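Local coordinates for protein alpha-L-rhamnosidase (Streptomyces avermitilis, PDB 3W5M) that hydrolyses terminal non-reducing alpha-L-rhamnose residues from alpha-L-rhamnosides such as citrus flavonoids and gum arabic, at residues H24-W29 with S70-Y75; A319-T324 with Q357-T362; T324-Y329 with G379-N384; L328-L333 with E562-F567. All blocks are in the same frame, centred on the assembly; numbering follows the deposited sequence.

Following the chain from its N terminus, interaction 1 closes a loop of 40 residues within the N-terminal immunoglobulin-like domain and is complete before any other contact opens. Interaction 2 then pairs strand 316-326 with strand 353-360, closing a loop of 32 residues. Interactions 3 and 4 both cross it, starting inside or at the edge of that loop and ending beyond it. Interaction 3 starts from T324 and reaches 379-384; interaction 4 shares L328 and Y329 with it and spans 228 residues to the loop 562-567. Y329 OH probably hydrogen-bonds to Q357 OE1, joining strand 328-333 to interaction 2. Interactions 2 to 4 thus tie two sheets, a short helix and the concanavalin-like domain together.

Interaction 1: residues H24-W29 with S70-Y75; sequences HPRLSW and SVLVPY
R26 and L27 pair antiparallel with P74 and V73, and the backbone bond from L27 N to V73 O, 2.7 Å long, is nearly straight at 173°. N-terminal to V73 the regular pattern breaks. L72 and V73 both face L27, a G1 beta bulge, and L72 N turns to the side chain of S28, where OG accepts its hydrogen at 2.9 Å. W29 N resumes the backbone bonding by donating to S70 O. The W29 indole lies with one face against S70, whose CA makes a CH-pi contact 3.9 Å from the centroid of the five-membered ring, while W29 CH2 at the far end meets V73 CG2 at 3.6 Å. The W29 chi1 of 47° sets CG between the backbone N and the carbonyl carbon, folding the indole back along the partner segment. These strands belong to the N-terminal immunoglobulin-like domain, where L27 and W29 pack on V45 and W88 from strands 40-48 and 85-94; W29 NE1 bonds to Q40. R26 takes the opposite face from L27, its CB 4.0 Å from L72 CD2, and its guanidinium salt-bridges E12 and D712. At the other end P25 CD lies 3.8 Å from Y75 CB, and H24 ND1 donates at 3.1 Å to Y75 O, which lies near the imidazole plane. A water bridges W29 O and S70 OG, the latter also bonded to N987.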
loop_
_atom_site.group_PDB
_atom_site.type_symbol
_atom_site.label_atom_id
_atom_site.label_comp_id
_atom_site.label_asym_id
_atom_site.label_seq_id
_atom_site.Cartn_x
_atom_site.Cartn_y
_atom_site.Cartn_z
ATOM N N HIS A 24 14.112 11.761 -20.507
ATOM C CA HIS A 24 14.565 10.740 -21.439
ATOM C C HIS A 24 13.789 9.455 -21.229
ATOM O O HIS A 24 14.323 8.458 -20.691
ATOM C CB HIS A 24 16.070 10.516 -21.252
ATOM C CG HIS A 24 16.858 11.779 -21.388
ATOM N ND1 HIS A 24 17.170 12.325 -22.613
ATOM C CD2 HIS A 24 17.321 12.646 -20.459
ATOM C CE1 HIS A 24 17.833 13.453 -22.437
ATOM N NE2 HIS A 24 17.933 13.675 -21.139
ATOM N N PRO A 25 12.499 9.455 -21.662
ATOM C CA PRO A 25 11.651 8.267 -21.437
ATOM C C PRO A 25 12.273 7.030 -22.073
ATOM O O PRO A 25 12.802 7.111 -23.181
ATOM C CB PRO A 25 10.305 8.625 -22.113
ATOM C CG PRO A 25 10.562 9.847 -22.912
ATOM C CD PRO A 25 11.774 10.535 -22.335
ATOM N N ARG A 26 12.185 5.891 -21.390
ATOM C CA ARG A 26 12.851 4.654 -21.840
ATOM C C ARG A 26 11.904 3.795 -22.647
ATOM O O ARG A 26 10.833 3.409 -22.166
ATOM C CB ARG A 26 13.401 3.882 -20.653
ATOM C CG ARG A 26 14.546 4.630 -19.967
ATOM C CD ARG A 26 14.891 3.994 -18.609
ATOM N NE ARG A 26 13.748 4.101 -17.707
ATOM C CZ ARG A 26 13.623 3.427 -16.559
ATOM N NH1 ARG A 26 14.576 2.595 -16.153
ATOM N NH2 ARG A 26 12.536 3.589 -15.832
ATOM N N LEU A 27 12.333 3.458 -23.854
ATOM C CA LEU A 27 11.486 2.805 -24.849
ATOM C C LEU A 27 11.822 1.318 -24.892
ATOM O O LEU A 27 13.003 0.934 -24.746
ATOM C CB LEU A 27 11.788 3.442 -26.218
ATOM C CG LEU A 27 11.603 4.966 -26.316
ATOM C CD1 LEU A 27 12.049 5.435 -27.698
ATOM C CD2 LEU A 27 10.157 5.323 -26.081
ATOM N N SER A 28 10.808 0.473 -25.094
ATOM C CA SER A 28 11.018 -0.972 -25.174
ATOM C C SER A 28 10.260 -1.570 -26.349
ATOM O O SER A 28 9.139 -1.126 -26.654
ATOM C CB SER A 28 10.556 -1.670 -23.889
ATOM O OG SER A 28 11.390 -1.323 -22.767
ATOM N N TRP A 29 10.850 -2.567 -26.994
ATOM C CA TRP A 29 10.198 -3.242 -28.141
ATOM C C TRP A 29 10.331 -4.769 -28.098
ATOM O O TRP A 29 11.213 -5.349 -28.731
ATOM C CB TRP A 29 10.626 -2.638 -29.499
ATOM C CG TRP A 29 12.119 -2.416 -29.685
ATOM C CD1 TRP A 29 13.029 -3.305 -30.187
ATOM C CD2 TRP A 29 12.849 -1.214 -29.407
ATOM N NE1 TRP A 29 14.284 -2.733 -30.209
ATOM C CE2 TRP A 29 14.200 -1.457 -29.744
ATOM C CE3 TRP A 29 12.493 0.039 -28.882
ATOM C CZ2 TRP A 29 15.200 -0.495 -29.595
ATOM C CZ3 TRP A 29 13.482 1.016 -28.769
ATOM C CH2 TRP A 29 14.826 0.735 -29.105
ATOM N N SER A 70 17.109 -3.792 -26.689
ATOM C CA SER A 70 15.711 -3.706 -27.131
ATOM C C SER A 70 14.735 -3.374 -25.996
ATOM O O SER A 70 13.502 -3.250 -26.203
ATOM C CB SER A 70 15.309 -4.991 -27.863
ATOM O OG SER A 70 15.324 -6.133 -27.018
ATOM N N VAL A 71 15.297 -3.170 -24.810
ATOM C CA VAL A 71 14.509 -2.927 -23.606
ATOM C C VAL A 71 15.084 -1.732 -22.855
ATOM O O VAL A 71 16.311 -1.664 -22.597
ATOM C CB VAL A 71 14.440 -4.236 -22.760
ATOM C CG1 VAL A 71 14.129 -3.977 -21.298
ATOM C CG2 VAL A 71 13.426 -5.207 -23.385
ATOM N N LEU A 72 14.203 -0.791 -22.522
ATOM C CA LEU A 72 14.525 0.412 -21.706
ATOM C C LEU A 72 15.612 1.284 -22.349
ATOM O O LEU A 72 16.558 1.745 -21.678
ATOM C CB LEU A 72 14.913 0.031 -20.260
ATOM C CG LEU A 72 13.815 -0.696 -19.465
ATOM C CD1 LEU A 72 14.381 -1.209 -18.142
ATOM C CD2 LEU A 72 12.646 0.239 -19.248
ATOM N N VAL A 73 15.481 1.485 -23.658
ATOM C CA VAL A 73 16.409 2.345 -24.414
ATOM C C VAL A 73 15.977 3.799 -24.250
ATOM O O VAL A 73 14.842 4.163 -24.609
ATOM C CB VAL A 73 16.451 1.954 -25.908
ATOM C CG1 VAL A 73 17.414 2.874 -26.675
ATOM C CG2 VAL A 73 16.815 0.500 -26.074
ATOM N N PRO A 74 16.853 4.656 -23.674
ATOM C CA PRO A 74 16.424 6.040 -23.417
ATOM C C PRO A 74 16.281 6.876 -24.663
ATOM O O PRO A 74 17.159 6.871 -25.552
ATOM C CB PRO A 74 17.533 6.632 -22.529
ATOM C CG PRO A 74 18.655 5.662 -22.572
ATOM C CD PRO A 74 18.188 4.354 -23.111
ATOM N N TYR A 75 15.163 7.583 -24.735
ATOM C CA TYR A 75 15.019 8.680 -25.696
ATOM C C TYR A 75 16.266 9.554 -25.681
ATOM O O TYR A 75 16.708 9.985 -24.613
ATOM C CB TYR A 75 13.809 9.513 -25.348
ATOM C CG TYR A 75 13.671 10.765 -26.199
ATOM C CD1 TYR A 75 13.180 10.693 -27.502
ATOM C CD2 TYR A 75 14.036 12.018 -25.691
ATOM C CE1 TYR A 75 13.053 11.840 -28.279
ATOM C CE2 TYR A 75 13.920 13.176 -26.460
ATOM C CZ TYR A 75 13.426 13.085 -27.748
ATOM O OH TYR A 75 13.298 14.223 -28.506
HETATM O O HOH W 1 12.742 -7.028 -26.875
#

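Interaction 2: residues A319-T324 with Q357-T362; sequences ARLYAT and QTYDVT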
loop_
_atom_site.group_PDB
_atom_site.type_symbol
_atom_site.label_atom_id
_atom_site.label_comp_id
_atom_site.label_asym_id
_atom_site.label_seq_id
_atom_site.Cartn_x
_atom_site.Cartn_y
_atom_site.Cartn_z
ATOM N N ALA A 319 -8.625 18.337 -24.253
ATOM C CA ALA A 319 -8.713 18.902 -22.901
ATOM C C ALA A 319 -8.040 17.940 -21.936
ATOM O O ALA A 319 -8.143 16.708 -22.100
ATOM C CB ALA A 319 -10.157 19.194 -22.472
ATOM N N ARG A 320 -7.333 18.512 -20.946
ATOM C CA ARG A 320 -6.612 17.731 -19.950
ATOM C C ARG A 320 -6.925 18.308 -18.603
ATOM O O ARG A 320 -7.060 19.547 -18.454
ATOM C CB ARG A 320 -5.084 17.851 -20.159
ATOM C CG ARG A 320 -4.596 17.312 -21.492
ATOM C CD ARG A 320 -4.756 15.793 -21.548
ATOM N NE ARG A 320 -4.238 15.211 -22.789
ATOM C CZ ARG A 320 -4.993 14.825 -23.813
ATOM N NH1 ARG A 320 -6.319 14.961 -23.753
ATOM N NH2 ARG A 320 -4.432 14.294 -24.893
ATOM N N LEU A 321 -7.089 17.437 -17.609
ATOM C CA LEU A 321 -7.142 17.899 -16.239
ATOM C C LEU A 321 -5.886 17.364 -15.547
ATOM O O LEU A 321 -5.645 16.164 -15.563
ATOM C CB LEU A 321 -8.398 17.397 -15.496
ATOM C CG LEU A 321 -8.534 17.756 -14.016
ATOM C CD1 LEU A 321 -8.843 19.240 -13.861
ATOM C CD2 LEU A 321 -9.603 16.936 -13.294
ATOM N N TYR A 322 -5.125 18.272 -14.955
ATOM C CA TYR A 322 -4.012 17.936 -14.061
ATOM C C TYR A 322 -4.482 18.245 -12.638
ATOM O O TYR A 322 -5.021 19.334 -12.364
ATOM C CB TYR A 322 -2.777 18.796 -14.427
ATOM C CG TYR A 322 -2.451 18.758 -15.899
ATOM C CD1 TYR A 322 -1.694 17.750 -16.423
ATOM C CD2 TYR A 322 -2.944 19.724 -16.767
ATOM C CE1 TYR A 322 -1.379 17.699 -17.763
ATOM C CE2 TYR A 322 -2.645 19.698 -18.116
ATOM C CZ TYR A 322 -1.874 18.675 -18.608
ATOM O OH TYR A 322 -1.578 18.614 -19.946
ATOM N N ALA A 323 -4.307 17.290 -11.722
ATOM C CA ALA A 323 -4.793 17.493 -10.361
ATOM C C ALA A 323 -3.956 16.774 -9.341
ATOM O O ALA A 323 -3.284 15.770 -9.636
ATOM C CB ALA A 323 -6.248 17.038 -10.253
ATOM N N THR A 324 -4.030 17.283 -8.127
ATOM C CA THR A 324 -3.437 16.613 -6.974
ATOM C C THR A 324 -4.129 17.123 -5.708
ATOM O O THR A 324 -5.002 18.003 -5.770
ATOM C CB THR A 324 -1.883 16.801 -6.932
ATOM O OG1 THR A 324 -1.337 16.020 -5.840
ATOM C CG2 THR A 324 -1.477 18.287 -6.810
ATOM N N GLN A 357 -1.847 13.747 -11.114
ATOM C CA GLN A 357 -2.460 12.847 -12.105
ATOM C C GLN A 357 -2.879 13.665 -13.312
ATOM O O GLN A 357 -3.175 14.854 -13.189
ATOM C CB GLN A 357 -3.695 12.110 -11.527
ATOM C CG GLN A 357 -3.428 11.195 -10.315
ATOM C CD GLN A 357 -2.911 11.921 -9.095
ATOM O OE1 GLN A 357 -3.574 12.827 -8.565
ATOM N NE2 GLN A 357 -1.681 11.568 -8.661
ATOM N N THR A 358 -2.889 13.014 -14.473
ATOM C CA THR A 358 -3.282 13.643 -15.739
ATOM C C THR A 358 -4.443 12.838 -16.333
ATOM O O THR A 358 -4.349 11.608 -16.445
ATOM C CB THR A 358 -2.122 13.633 -16.748
ATOM O OG1 THR A 358 -0.993 14.329 -16.194
ATOM C CG2 THR A 358 -2.527 14.341 -18.052
ATOM N N TYR A 359 -5.516 13.542 -16.702
ATOM C CA TYR A 359 -6.698 12.890 -17.266
ATOM C C TYR A 359 -7.066 13.510 -18.592
ATOM O O TYR A 359 -6.992 14.722 -18.753
ATOM C CB TYR A 359 -7.898 12.980 -16.309
ATOM C CG TYR A 359 -7.623 12.489 -14.909
ATOM C CD1 TYR A 359 -7.684 11.112 -14.602
ATOM C CD2 TYR A 359 -7.306 13.393 -13.873
ATOM C CE1 TYR A 359 -7.436 10.645 -13.312
ATOM C CE2 TYR A 359 -7.055 12.921 -12.574
ATOM C CZ TYR A 359 -7.125 11.546 -12.309
ATOM O OH TYR A 359 -6.875 11.071 -11.021
ATOM N N ASP A 360 -7.467 12.652 -19.535
ATOM C CA ASP A 360 -7.982 13.092 -20.822
ATOM C C ASP A 360 -9.472 13.360 -20.662
ATOM O O ASP A 360 -10.261 12.422 -20.438
ATOM C CB ASP A 360 -7.762 11.980 -21.855
ATOM C CG ASP A 360 -8.310 12.334 -23.248
ATOM O OD1 ASP A 360 -9.231 13.188 -23.371
ATOM O OD2 ASP A 360 -7.799 11.747 -24.224
ATOM N N VAL A 361 -9.877 14.614 -20.792
ATOM C CA VAL A 361 -11.279 14.966 -20.617
ATOM C C VAL A 361 -11.869 15.658 -21.848
ATOM O O VAL A 361 -12.857 16.376 -21.742
ATOM C CB VAL A 361 -11.538 15.786 -19.333
ATOM C CG1 VAL A 361 -11.179 14.960 -18.087
ATOM C CG2 VAL A 361 -10.810 17.144 -19.378
ATOM N N THR A 362 -11.265 15.418 -23.000
ATOM C CA THR A 362 -11.692 16.037 -24.253
ATOM C C THR A 362 -13.205 15.894 -24.472
ATOM O O THR A 362 -13.875 16.863 -24.839
ATOM C CB THR A 362 -10.918 15.445 -25.448
ATOM O OG1 THR A 362 -9.527 15.675 -25.248
ATOM C CG2 THR A 362 -11.318 16.134 -26.783
HETATM O O HOH W 2 -7.477 14.081 -26.197
#
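R320 and D360 cross with their guanidinium and carboxylate planes 42° apart, forming a salt bridge of 3.4 Å between NH1 and OD1. The arginine chain bends at chi2 (-68°), which brings NH1 back over its own strand to donate to A319 O; V361 N reaches that oxygen from the opposite face of its plane. A water accepts from NH1 and donates to D360 OD2, while NE pairs with E109. D360 OD1 also accepts from T362 N, an Asx turn, and T362 OG1 takes the hydrogen of A319 N at 3.0 Å. On the same face Y322 and T358 lie side by side, with T358 OG1 at the ring edge, 3.5 Å from CD1. Across the sheet L321 CD2 meets Y359 CD2 at 4.3 Å, and Y359 OH bonds to D341 and Y329. Paired backbone bonds at L321-Y359 and A323-Q357 join strands 316-326 and 353-360 antiparallel in one sheet of a beta-sandwich, the alpha-L-rhamnosidase N-terminal family domain.

Interaction 3: residues T324-Y329 with G379-N384; sequences TALGLY and GWYAGN
L326 and Y381 make the main apolar contact: L326 CB sits over the centre of the phenol ring, 3.6 Å from its centroid and 6° off the ring normal. Y381 extends from the short helix with CG anti to the backbone nitrogen (chi1 -180°), which carries the ring over L326; its CB, placed by the backbone, comes within 3.2 Å of G327 N. Shrinking this tyrosine to an alanine would probably leave L326 without the ring face it rests on and open a gap beside the turn. Nearby L328 CG lies 3.5 Å from G379 CA, tighter than usual van der Waals contact; a side chain at G379 would clash with that CG, and the positive phi there also suits glycine. L328 CD2 touches W380 CZ3 at 3.8 Å. The turn at G327 links strands 316-326 and 328-333, which belong to separate sheets of one beta-sandwich domain, and the helix follows strand 368-377, the neighbour of 328-333. W380 stacks on W347, its side chain about 10 Å from those of D630, a rhamnose-binding residue, and E636, the inferred proton donor. Polar contact across the segments runs through one water, which donates to G327 O at 2.8 Å and accepts from Y381 N.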
loop_
_atom_site.group_PDB
_atom_site.type_symbol
_atom_site.label_atom_id
_atom_site.label_comp_id
_atom_site.label_asym_id
_atom_site.label_seq_id
_atom_site.Cartn_x
_atom_site.Cartn_y
_atom_site.Cartn_z
ATOM N N THR A 324 -4.030 17.283 -8.127
ATOM C CA THR A 324 -3.437 16.613 -6.974
ATOM C C THR A 324 -4.129 17.123 -5.708
ATOM O O THR A 324 -5.002 18.003 -5.770
ATOM C CB THR A 324 -1.883 16.801 -6.932
ATOM O OG1 THR A 324 -1.337 16.020 -5.840
ATOM C CG2 THR A 324 -1.477 18.287 -6.810
ATOM N N ALA A 325 -3.803 16.535 -4.556
ATOM C CA ALA A 325 -4.353 16.972 -3.294
ATOM C C ALA A 325 -3.321 16.749 -2.204
ATOM O O ALA A 325 -2.498 15.834 -2.285
ATOM C CB ALA A 325 -5.642 16.194 -2.960
ATOM N N LEU A 326 -3.343 17.627 -1.222
ATOM C CA LEU A 326 -2.743 17.302 0.071
ATOM C C LEU A 326 -3.860 16.674 0.863
ATOM O O LEU A 326 -4.715 17.372 1.412
ATOM C CB LEU A 326 -2.177 18.546 0.732
ATOM C CG LEU A 326 -1.044 19.101 -0.151
ATOM C CD1 LEU A 326 -0.615 20.453 0.378
ATOM C CD2 LEU A 326 0.169 18.146 -0.255
ATOM N N GLY A 327 -3.925 15.346 0.819
ATOM C CA GLY A 327 -5.161 14.639 1.212
ATOM C C GLY A 327 -5.522 13.659 0.107
ATOM O O GLY A 327 -4.633 13.031 -0.479
ATOM N N LEU A 328 -6.813 13.545 -0.214
ATOM C CA LEU A 328 -7.240 12.683 -1.305
ATOM C C LEU A 328 -8.339 13.453 -2.024
ATOM O O LEU A 328 -8.993 14.279 -1.403
ATOM C CB LEU A 328 -7.876 11.364 -0.790
ATOM C CG LEU A 328 -7.065 10.479 0.166
ATOM C CD1 LEU A 328 -7.995 9.376 0.674
ATOM C CD2 LEU A 328 -5.870 9.877 -0.544
ATOM N N TYR A 329 -8.540 13.143 -3.301
ATOM C CA TYR A 329 -9.584 13.827 -4.067
ATOM C C TYR A 329 -10.218 12.853 -5.061
ATOM O O TYR A 329 -9.627 11.811 -5.433
ATOM C CB TYR A 329 -9.034 15.065 -4.802
ATOM C CG TYR A 329 -8.196 14.706 -5.991
ATOM C CD1 TYR A 329 -6.852 14.281 -5.829
ATOM C CD2 TYR A 329 -8.730 14.719 -7.266
ATOM C CE1 TYR A 329 -6.092 13.896 -6.910
ATOM C CE2 TYR A 329 -7.964 14.326 -8.363
ATOM C CZ TYR A 329 -6.645 13.923 -8.173
ATOM O OH TYR A 329 -5.878 13.537 -9.243
ATOM N N GLY A 379 -7.146 11.615 4.009
ATOM C CA GLY A 379 -6.152 10.629 3.536
ATOM C C GLY A 379 -4.978 10.451 4.489
ATOM O O GLY A 379 -5.138 10.506 5.708
ATOM N N TRP A 380 -3.791 10.253 3.924
ATOM C CA TRP A 380 -2.578 10.098 4.715
ATOM C C TRP A 380 -2.055 11.452 5.161
ATOM O O TRP A 380 -1.358 11.557 6.178
ATOM C CB TRP A 380 -1.478 9.454 3.861
ATOM C CG TRP A 380 -1.672 8.017 3.511
ATOM C CD1 TRP A 380 -1.332 6.912 4.276
ATOM C CD2 TRP A 380 -2.195 7.515 2.296
ATOM N NE1 TRP A 380 -1.628 5.766 3.583
ATOM C CE2 TRP A 380 -2.157 6.103 2.370
ATOM C CE3 TRP A 380 -2.731 8.121 1.151
ATOM C CZ2 TRP A 380 -2.634 5.277 1.336
ATOM C CZ3 TRP A 380 -3.173 7.298 0.102
ATOM C CH2 TRP A 380 -3.130 5.892 0.208
ATOM N N TYR A 381 -2.379 12.489 4.400
ATOM C CA TYR A 381 -1.917 13.834 4.713
ATOM C C TYR A 381 -2.423 14.316 6.102
ATOM O O TYR A 381 -1.661 14.856 6.892
ATOM C CB TYR A 381 -2.356 14.780 3.603
ATOM C CG TYR A 381 -1.913 16.192 3.855
ATOM C CD1 TYR A 381 -0.609 16.590 3.556
ATOM C CD2 TYR A 381 -2.795 17.108 4.412
ATOM C CE1 TYR A 381 -0.196 17.892 3.808
ATOM C CE2 TYR A 381 -2.402 18.411 4.671
ATOM C CZ TYR A 381 -1.096 18.793 4.358
ATOM O OH TYR A 381 -0.707 20.089 4.638
ATOM N N ALA A 382 -3.704 14.091 6.390
ATOM C CA ALA A 382 -4.324 14.678 7.590
ATOM C C ALA A 382 -5.107 13.672 8.447
ATOM O O ALA A 382 -5.461 13.970 9.577
ATOM C CB ALA A 382 -5.198 15.870 7.195
ATOM N N GLY A 383 -5.357 12.466 7.932
ATOM C CA GLY A 383 -6.155 11.493 8.678
ATOM C C GLY A 383 -5.275 10.564 9.494
ATOM O O GLY A 383 -4.038 10.738 9.523
ATOM N N ASN A 384 -5.898 9.610 10.205
ATOM C CA ASN A 384 -5.105 8.619 10.976
ATOM C C ASN A 384 -4.104 7.851 10.102
ATOM O O ASN A 384 -4.435 7.402 9.005
ATOM C CB ASN A 384 -6.007 7.612 11.692
ATOM C CG ASN A 384 -6.837 8.242 12.779
ATOM O OD1 ASN A 384 -6.357 9.110 13.530
ATOM N ND2 ASN A 384 -8.111 7.806 12.876
HETATM O O HOH W 3 -3.150 11.751 1.509
#

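Interaction 4: residues L328-L333 with E562-F567; sequences LYEAHL and EPRFTF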
loop_
_atom_site.group_PDB
_atom_site.type_symbol
_atom_site.label_atom_id
_atom_site.label_comp_id
_atom_site.label_asym_id
_atom_site.label_seq_id
_atom_site.Cartn_x
_atom_site.Cartn_y
_atom_site.Cartn_z
ATOM N N LEU A 328 -6.813 13.545 -0.214
ATOM C CA LEU A 328 -7.240 12.683 -1.305
ATOM C C LEU A 328 -8.339 13.453 -2.024
ATOM O O LEU A 328 -8.993 14.279 -1.403
ATOM C CB LEU A 328 -7.876 11.364 -0.790
ATOM C CG LEU A 328 -7.065 10.479 0.166
ATOM C CD1 LEU A 328 -7.995 9.376 0.674
ATOM C CD2 LEU A 328 -5.870 9.877 -0.544
ATOM N N TYR A 329 -8.540 13.143 -3.301
ATOM C CA TYR A 329 -9.584 13.827 -4.067
ATOM C C TYR A 329 -10.218 12.853 -5.061
ATOM O O TYR A 329 -9.627 11.811 -5.433
ATOM C CB TYR A 329 -9.034 15.065 -4.802
ATOM C CG TYR A 329 -8.196 14.706 -5.991
ATOM C CD1 TYR A 329 -6.852 14.281 -5.829
ATOM C CD2 TYR A 329 -8.730 14.719 -7.266
ATOM C CE1 TYR A 329 -6.092 13.896 -6.910
ATOM C CE2 TYR A 329 -7.964 14.326 -8.363
ATOM C CZ TYR A 329 -6.645 13.923 -8.173
ATOM O OH TYR A 329 -5.878 13.537 -9.243
ATOM N N GLU A 330 -11.404 13.233 -5.519
ATOM C CA GLU A 330 -12.039 12.601 -6.669
ATOM C C GLU A 330 -12.705 13.742 -7.398
ATOM O O GLU A 330 -13.463 14.480 -6.780
ATOM C CB GLU A 330 -13.118 11.632 -6.224
ATOM C CG GLU A 330 -13.719 10.844 -7.366
ATOM C CD GLU A 330 -14.836 9.939 -6.855
ATOM O OE1 GLU A 330 -15.992 10.402 -6.743
ATOM O OE2 GLU A 330 -14.524 8.783 -6.530
ATOM N N ALA A 331 -12.392 13.889 -8.679
ATOM C CA ALA A 331 -12.868 14.998 -9.463
ATOM C C ALA A 331 -13.986 14.549 -10.371
ATOM O O ALA A 331 -14.033 13.387 -10.813
ATOM C CB ALA A 331 -11.743 15.587 -10.298
ATOM N N HIS A 332 -14.834 15.513 -10.683
ATOM C CA HIS A 332 -16.011 15.349 -11.527
ATOM C C HIS A 332 -16.089 16.533 -12.481
ATOM O O HIS A 332 -15.739 17.664 -12.113
ATOM C CB HIS A 332 -17.263 15.344 -10.638
ATOM C CG HIS A 332 -17.384 14.102 -9.810
ATOM N ND1 HIS A 332 -16.611 13.874 -8.685
ATOM C CD2 HIS A 332 -18.143 12.994 -9.979
ATOM C CE1 HIS A 332 -16.896 12.681 -8.196
ATOM N NE2 HIS A 332 -17.818 12.124 -8.966
ATOM N N LEU A 333 -16.545 16.279 -13.709
ATOM C CA LEU A 333 -16.670 17.347 -14.701
ATOM C C LEU A 333 -18.007 17.115 -15.454
ATOM O O LEU A 333 -18.196 16.056 -16.058
ATOM C CB LEU A 333 -15.473 17.317 -15.651
ATOM C CG LEU A 333 -15.461 18.299 -16.822
ATOM C CD1 LEU A 333 -15.355 19.738 -16.335
ATOM C CD2 LEU A 333 -14.319 17.989 -17.769
ATOM N N GLU A 562 -20.881 3.276 -2.239
ATOM C CA GLU A 562 -19.521 2.811 -2.506
ATOM C C GLU A 562 -18.565 3.780 -1.826
ATOM O O GLU A 562 -18.448 4.910 -2.273
ATOM C CB GLU A 562 -19.263 2.789 -4.010
ATOM C CG GLU A 562 -19.872 1.559 -4.694
ATOM C CD GLU A 562 -19.846 1.637 -6.203
ATOM O OE1 GLU A 562 -20.025 2.743 -6.758
ATOM O OE2 GLU A 562 -19.653 0.593 -6.850
ATOM N N PRO A 563 -17.883 3.356 -0.761
ATOM C CA PRO A 563 -16.935 4.302 -0.118
ATOM C C PRO A 563 -15.871 4.832 -1.089
ATOM O O PRO A 563 -15.535 4.162 -2.086
ATOM C CB PRO A 563 -16.287 3.453 0.982
ATOM C CG PRO A 563 -17.302 2.374 1.264
ATOM C CD PRO A 563 -17.912 2.050 -0.069
ATOM N N ARG A 564 -15.329 6.017 -0.811
ATOM C CA ARG A 564 -14.301 6.585 -1.703
ATOM C C ARG A 564 -12.950 6.807 -0.993
ATOM O O ARG A 564 -11.907 6.753 -1.630
ATOM C CB ARG A 564 -14.748 7.937 -2.271
ATOM C CG ARG A 564 -15.810 7.890 -3.350
ATOM C CD ARG A 564 -16.522 9.247 -3.373
ATOM N NE ARG A 564 -17.442 9.457 -4.507
ATOM C CZ ARG A 564 -18.770 9.487 -4.386
ATOM N NH1 ARG A 564 -19.342 9.271 -3.205
ATOM N NH2 ARG A 564 -19.538 9.701 -5.467
ATOM N N PHE A 565 -12.987 7.124 0.293
ATOM C CA PHE A 565 -11.782 7.645 0.962
ATOM C C PHE A 565 -11.323 6.810 2.133
ATOM O O PHE A 565 -10.784 7.319 3.156
ATOM C CB PHE A 565 -12.009 9.111 1.335
ATOM C CG PHE A 565 -12.341 9.956 0.147
ATOM C CD1 PHE A 565 -11.396 10.120 -0.871
ATOM C CD2 PHE A 565 -13.598 10.561 0.015
ATOM C CE1 PHE A 565 -11.675 10.881 -1.988
ATOM C CE2 PHE A 565 -13.869 11.347 -1.093
ATOM C CZ PHE A 565 -12.920 11.500 -2.101
ATOM N N THR A 566 -11.552 5.513 1.999
ATOM C CA THR A 566 -11.090 4.572 3.033
ATOM C C THR A 566 -10.761 3.274 2.315
ATOM O O THR A 566 -11.105 3.110 1.156
ATOM C CB THR A 566 -12.156 4.321 4.134
ATOM O OG1 THR A 566 -11.564 3.533 5.163
ATOM C CG2 THR A 566 -13.337 3.557 3.567
ATOM N N PHE A 567 -10.056 2.372 2.990
ATOM C CA PHE A 567 -9.916 0.997 2.496
ATOM C C PHE A 567 -9.707 0.068 3.658
ATOM O O PHE A 567 -9.242 0.508 4.706
ATOM C CB PHE A 567 -8.800 0.829 1.441
ATOM C CG PHE A 567 -7.395 0.950 1.975
ATOM C CD1 PHE A 567 -6.747 2.203 2.013
ATOM C CD2 PHE A 567 -6.669 -0.187 2.326
ATOM C CE1 PHE A 567 -5.429 2.288 2.471
ATOM C CE2 PHE A 567 -5.362 -0.097 2.802
ATOM C CZ PHE A 567 -4.741 1.141 2.845
HETATM O O HOH W 4 -18.881 9.255 -8.290
#
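F565 packs against L328: its CD1 lies 3.7 Å from L328 CB, the two side chains sliding past each other in opposite directions. The ring edge points at the chain, with Y329 C near the ring plane 3.9 Å from CE1 and E330 CB 4.1 Å from CZ. Y375 and A377 of strand 368-377 also touch the F565 side chain. Strand 328-333 lies in the seven-stranded antiparallel sheet of the alpha-L-rhamnosidase N-terminal family domain, and loop 562-567 comes from the concanavalin-like domain, so the contact joins two domains. The looser side is polar. R564 is partly exposed, its chain extended from CG to NE, and it crosses E330 at about a right angle. NE donates to E330 OE1 in a salt bridge modelled at 2.8 Å, though the position of that oxygen is uncertain. E330 is fully extended from CA (chi1 -174°), which carries the carboxylate to the guanidinium edge. A leucine in place of R564 would probably leave the buried E330 carboxylate without this cationic mate and break the water link to H332. That water accepts from R564 NH2 at 2.9 Å and lies 3.1 Å from H332 NE2, in the plane of the imidazole.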